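Local coordinates for protein alkaline serine protease (Thermobifida fusca, PDB 2PFE) that probably cleaves peptide bonds as a serine endopeptidase, the chain being the protease part of a longer, zymogen-type precursor, at residues I18-R23 with S148-V153; V83-S88 with P143-S148. All coordinates share one frame; numbering follows the deposited sequence.

In the fold
Contact 1 joins the two beta-barrels of this chymotrypsin-like serine protease, and contact 2 fastens the segment running between the barrels to a hairpin turn of the C-terminal one. Their centres lie about 7 Å apart, and S148 belongs to both. A probable hydrogen bond from A150 N to G87 O (2.8 Å) ties one to the other, and F20 of contact 1 also packs on V85 and L145 of contact 2. At the far end of contact 1 the V153 side chain is about 7 Å from that of D59 and about 8 Å from that of H35, both predicted charge-relay residues, and about 8 Å from the bound sulfonyl fluoride inhibitor. Contact 2 lies away from these sites.

Contact 1: I18-R23 with S148-V153; sequences IGFSVR and SQAQGV
F20, reaching over from the N-terminal barrel, carries this contact by laying its ring against A150. The methyl CB of A150 sits over one face in a CH-pi contact, 3.8 Å from the ring centroid and 29° off its normal. It is displaced toward the outer end of the ring: the closest pair is F20 CZ to A150 CB at 3.3 Å, a tight fit. At the ring edge, near its plane, F20 CE1 meets the carbonyl G152 O at 3.3 Å. V153 adds only a looser touch, its CG1 lying obliquely 4.3 Å from F20 CD1 and 4.1 Å from G19 CA, and the absence of a beta carbon on G19 leaves room for this methyl.

Placement starts at the backbone. G19 and F20 both face A31, a classic beta bulge, and with CG of F20 held anti to its own carbonyl carbon (chi1 -65°) the ring reaches across to a strand whose axis runs at 98° to its own. P143, L145, V85 and I172 also touch the ring, and A150 too leans on I172 of helix 172-179. Behind A150, the Q151 amide ties the partner strand to its surroundings: its NE2 bonds Q149 O at 3.0 Å from above that carbonyl's plane and also holds Q89 O, while OE1 takes A91 N. A leucine in place of F20 would probably leave the A150 methyl without an aromatic face and G152 O without its C-H edge neighbour. The two barrels thus meet here through shape and weakly polar aromatic contacts, with no conventional hydrogen bond between these segments.

Contact 2: V83-S88 with P143-S148; sequences VTVTGS and PWLTGS
T86 and S148 join the segment that connects the two barrels to a tight beta-hairpin turn of the C-terminal barrel. G147 and S148 occupy the middle of that turn with backbone angles of type II', and the positive phi of G147 suits glycine. The two hydroxyls point at each other: in both residues the oxygen stands between its backbone N and carbonyl carbon (chi1 63° in each), which brings T86 OG1 within 2.8 Å of S148 OG. Either may donate. This rotation also leaves T86 CG2 alongside S148 CB at 3.9 Å, so methyl packs on methylene beside the polar pair.

Next to the hydroxyl pair, a main-chain bond joins the same two residues. T86 N donates to S148 O at 2.9 Å, nearly straight at 168° and in the carbonyl plane, and the same oxygen receives a C-H contact from V85 CA at 3.5 Å.

The apolar half of the contact belongs to L145, whose forked end divides between two valines. Its CD1 lies 4.0 Å from V83 CG1, the branch that V83 turns anti to its backbone N (chi1 -172°), and these two side chains slide past each other in opposite directions. L145 CD2 meets V85 CG2. V75 of strand 74-76 touches both L145 and V85, and its backbone bonds that of V83, so strand 74-76, paired with the strand of V83, adds V75 to this patch. On the polar side, T84 O also comes to 3.4 Å from S148 CB.

Contact 1: I18-R23 with S148-V153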
loop_
_atom_site.group_PDB
_atom_site.type_symbol
_atom_site.label_atom_id
_atom_site.label_comp_id
_atom_site.label_asym_id
_atom_site.label_seq_id
_atom_site.Cartn_x
_atom_site.Cartn_y
_atom_site.Cartn_z
ATOM N N ILE A 18 1.585 5.011 3.734
ATOM C CA ILE A 18 0.249 4.539 4.051
ATOM C C ILE A 18 -0.409 3.999 2.779
ATOM O O ILE A 18 -0.391 4.642 1.738
ATOM C CB ILE A 18 -0.597 5.708 4.623
ATOM C CG1 ILE A 18 -0.026 6.175 5.966
ATOM C CG2 ILE A 18 -2.105 5.356 4.672
ATOM C CD1 ILE A 18 -0.560 7.556 6.435
ATOM N N GLY A 19 -0.994 2.816 2.885
ATOM C CA GLY A 19 -1.776 2.252 1.798
ATOM C C GLY A 19 -3.175 2.828 1.705
ATOM O O GLY A 19 -3.398 3.781 0.981
ATOM N N PHE A 20 -4.121 2.223 2.434
ATOM C CA PHE A 20 -5.525 2.636 2.436
ATOM C C PHE A 20 -6.052 2.627 3.870
ATOM O O PHE A 20 -5.793 1.680 4.612
ATOM C CB PHE A 20 -6.412 1.650 1.654
ATOM C CG PHE A 20 -6.118 1.563 0.168
ATOM C CD1 PHE A 20 -5.317 0.546 -0.346
ATOM C CD2 PHE A 20 -6.651 2.486 -0.716
ATOM C CE1 PHE A 20 -5.062 0.465 -1.737
ATOM C CE2 PHE A 20 -6.391 2.417 -2.084
ATOM C CZ PHE A 20 -5.610 1.400 -2.596
ATOM N N SER A 21 -6.800 3.649 4.252
ATOM C CA SER A 21 -7.548 3.581 5.521
ATOM C C SER A 21 -8.438 2.340 5.555
ATOM O O SER A 21 -9.084 1.991 4.546
ATOM C CB SER A 21 -8.433 4.806 5.720
ATOM O OG SER A 21 -7.657 5.979 5.939
ATOM N N VAL A 22 -8.482 1.690 6.719
ATOM C CA VAL A 22 -9.346 0.519 6.950
ATOM C C VAL A 22 -10.016 0.600 8.317
ATOM O O VAL A 22 -9.600 1.378 9.172
ATOM C CB VAL A 22 -8.565 -0.833 6.852
ATOM C CG1 VAL A 22 -8.030 -1.089 5.437
ATOM C CG2 VAL A 22 -7.448 -0.928 7.897
ATOM N N ARG A 23 -11.059 -0.204 8.492
ATOM C CA ARG A 23 -11.678 -0.437 9.796
ATOM C C ARG A 23 -11.656 -1.928 10.116
ATOM O O ARG A 23 -11.688 -2.756 9.212
ATOM C CB ARG A 23 -13.138 0.034 9.815
ATOM C CG ARG A 23 -13.340 1.492 9.524
ATOM C CD ARG A 23 -14.826 1.812 9.449
ATOM N NE ARG A 23 -15.051 3.201 9.047
ATOM C CZ ARG A 23 -14.888 4.256 9.840
ATOM N NH1 ARG A 23 -14.512 4.102 11.110
ATOM N NH2 ARG A 23 -15.112 5.480 9.366
ATOM N N SER A 148 -11.143 5.027 -9.401
ATOM C CA SER A 148 -11.443 5.101 -7.964
ATOM C C SER A 148 -11.404 3.732 -7.243
ATOM O O SER A 148 -11.806 3.605 -6.074
ATOM C CB SER A 148 -12.805 5.753 -7.768
ATOM O OG SER A 148 -13.788 4.935 -8.364
ATOM N N GLN A 149 -10.895 2.713 -7.931
ATOM C CA GLN A 149 -10.887 1.351 -7.393
ATOM C C GLN A 149 -9.513 0.928 -6.869
ATOM O O GLN A 149 -8.524 0.875 -7.624
ATOM C CB GLN A 149 -11.391 0.343 -8.439
ATOM C CG GLN A 149 -12.816 0.660 -8.956
ATOM C CD GLN A 149 -13.909 0.531 -7.894
ATOM O OE1 GLN A 149 -13.811 -0.268 -6.968
ATOM N NE2 GLN A 149 -14.971 1.321 -8.043
ATOM N N ALA A 150 -9.458 0.638 -5.565
ATOM C CA ALA A 150 -8.246 0.167 -4.894
ATOM C C ALA A 150 -7.788 -1.153 -5.506
ATOM O O ALA A 150 -8.601 -2.062 -5.711
ATOM C CB ALA A 150 -8.521 -0.019 -3.403
ATOM N N GLN A 151 -6.489 -1.254 -5.789
ATOM C CA GLN A 151 -5.875 -2.444 -6.403
ATOM C C GLN A 151 -4.912 -3.196 -5.505
ATOM O O GLN A 151 -4.861 -4.427 -5.590
ATOM C CB GLN A 151 -5.139 -2.087 -7.708
ATOM C CG GLN A 151 -6.047 -1.481 -8.783
ATOM C CD GLN A 151 -7.230 -2.357 -9.116
ATOM O OE1 GLN A 151 -7.051 -3.540 -9.393
ATOM N NE2 GLN A 151 -8.448 -1.793 -9.082
ATOM N N GLY A 152 -4.122 -2.475 -4.696
ATOM C CA GLY A 152 -3.044 -3.123 -3.967
ATOM C C GLY A 152 -2.195 -2.132 -3.226
ATOM O O GLY A 152 -2.491 -0.935 -3.235
ATOM N N VAL A 153 -1.158 -2.664 -2.590
ATOM C CA VAL A 153 -0.168 -1.871 -1.899
ATOM C C VAL A 153 1.223 -2.225 -2.424
ATOM O O VAL A 153 1.495 -3.379 -2.766
ATOM C CB VAL A 153 -0.251 -2.058 -0.357
ATOM C CG1 VAL A 153 -1.591 -1.532 0.176
ATOM C CG2 VAL A 153 -0.091 -3.504 0.022
#

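Contact 2: V83-S88 with P143-S148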
loop_
_atom_site.group_PDB
_atom_site.type_symbol
_atom_site.label_atom_id
_atom_site.label_comp_id
_atom_site.label_asym_id
_atom_site.label_seq_id
_atom_site.Cartn_x
_atom_site.Cartn_y
_atom_site.Cartn_z
ATOM N N VAL A 83 -7.446 11.748 -4.581
ATOM C CA VAL A 83 -8.407 10.855 -5.257
ATOM C C VAL A 83 -9.243 10.123 -4.194
ATOM O O VAL A 83 -8.711 9.669 -3.170
ATOM C CB VAL A 83 -7.711 9.808 -6.188
ATOM C CG1 VAL A 83 -8.748 9.046 -7.009
ATOM C CG2 VAL A 83 -6.694 10.465 -7.112
ATOM N N THR A 84 -10.549 10.014 -4.430
ATOM C CA THR A 84 -11.434 9.311 -3.502
ATOM C C THR A 84 -11.574 7.847 -3.901
ATOM O O THR A 84 -11.876 7.539 -5.060
ATOM C CB THR A 84 -12.818 9.968 -3.428
ATOM O OG1 THR A 84 -12.656 11.318 -2.980
ATOM C CG2 THR A 84 -13.730 9.218 -2.440
ATOM N N VAL A 85 -11.322 6.964 -2.935
ATOM C CA VAL A 85 -11.461 5.508 -3.100
ATOM C C VAL A 85 -12.930 5.141 -2.892
ATOM O O VAL A 85 -13.515 5.468 -1.854
ATOM C CB VAL A 85 -10.586 4.753 -2.077
ATOM C CG1 VAL A 85 -10.724 3.251 -2.248
ATOM C CG2 VAL A 85 -9.121 5.153 -2.221
ATOM N N THR A 86 -13.539 4.502 -3.885
ATOM C CA THR A 86 -14.960 4.140 -3.776
ATOM C C THR A 86 -15.204 2.621 -3.654
ATOM O O THR A 86 -16.332 2.179 -3.462
ATOM C CB THR A 86 -15.776 4.663 -4.964
ATOM O OG1 THR A 86 -15.301 4.053 -6.161
ATOM C CG2 THR A 86 -15.677 6.174 -5.099
ATOM N N GLY A 87 -14.149 1.826 -3.785
ATOM C CA GLY A 87 -14.287 0.375 -3.758
ATOM C C GLY A 87 -12.960 -0.285 -4.092
ATOM O O GLY A 87 -11.931 0.402 -4.208
ATOM N N SER A 88 -12.978 -1.611 -4.240
ATOM C CA SER A 88 -11.777 -2.375 -4.580
ATOM C C SER A 88 -12.054 -3.403 -5.682
ATOM O O SER A 88 -11.568 -4.543 -5.641
ATOM C CB SER A 88 -11.186 -3.048 -3.341
ATOM O OG SER A 88 -12.122 -3.941 -2.761
ATOM N N PRO A 143 -0.693 3.005 -1.918
ATOM C CA PRO A 143 -1.850 2.479 -2.631
ATOM C C PRO A 143 -1.704 2.480 -4.145
ATOM O O PRO A 143 -1.012 3.347 -4.716
ATOM C CB PRO A 143 -2.949 3.475 -2.249
ATOM C CG PRO A 143 -2.210 4.808 -2.122
ATOM C CD PRO A 143 -0.907 4.388 -1.448
ATOM N N TRP A 144 -2.438 1.568 -4.771
ATOM C CA TRP A 144 -2.577 1.473 -6.225
ATOM C C TRP A 144 -4.042 1.632 -6.546
ATOM O O TRP A 144 -4.890 1.007 -5.889
ATOM C CB TRP A 144 -2.098 0.096 -6.719
ATOM C CG TRP A 144 -0.627 -0.069 -6.547
ATOM C CD1 TRP A 144 0.039 -0.226 -5.371
ATOM C CD2 TRP A 144 0.389 -0.057 -7.585
ATOM N NE1 TRP A 144 1.398 -0.300 -5.593
ATOM C CE2 TRP A 144 1.641 -0.199 -6.938
ATOM C CE3 TRP A 144 0.356 0.089 -8.984
ATOM C CZ2 TRP A 144 2.851 -0.249 -7.633
ATOM C CZ3 TRP A 144 1.576 0.077 -9.686
ATOM C CH2 TRP A 144 2.806 -0.102 -8.998
ATOM N N LEU A 145 -4.325 2.463 -7.541
ATOM C CA LEU A 145 -5.685 2.757 -7.993
ATOM C C LEU A 145 -5.815 2.597 -9.493
ATOM O O LEU A 145 -4.916 2.991 -10.271
ATOM C CB LEU A 145 -6.093 4.196 -7.627
ATOM C CG LEU A 145 -6.340 4.533 -6.159
ATOM C CD1 LEU A 145 -6.356 6.051 -6.002
ATOM C CD2 LEU A 145 -7.617 3.902 -5.671
ATOM N N THR A 146 -6.916 1.990 -9.898
ATOM C CA THR A 146 -7.368 2.109 -11.274
ATOM C C THR A 146 -8.656 2.903 -11.175
ATOM O O THR A 146 -9.675 2.396 -10.683
ATOM C CB THR A 146 -7.582 0.742 -11.940
ATOM O OG1 THR A 146 -6.329 0.040 -11.953
ATOM C CG2 THR A 146 -8.083 0.927 -13.376
ATOM N N GLY A 147 -8.609 4.157 -11.622
ATOM C CA GLY A 147 -9.712 5.101 -11.366
ATOM C C GLY A 147 -9.916 5.261 -9.869
ATOM O O GLY A 147 -8.969 5.560 -9.139
ATOM N N SER A 148 -11.143 5.027 -9.401
ATOM C CA SER A 148 -11.443 5.101 -7.964
ATOM C C SER A 148 -11.404 3.732 -7.243
ATOM O O SER A 148 -11.806 3.605 -6.074
ATOM C CB SER A 148 -12.805 5.753 -7.768
ATOM O OG SER A 148 -13.788 4.935 -8.364
#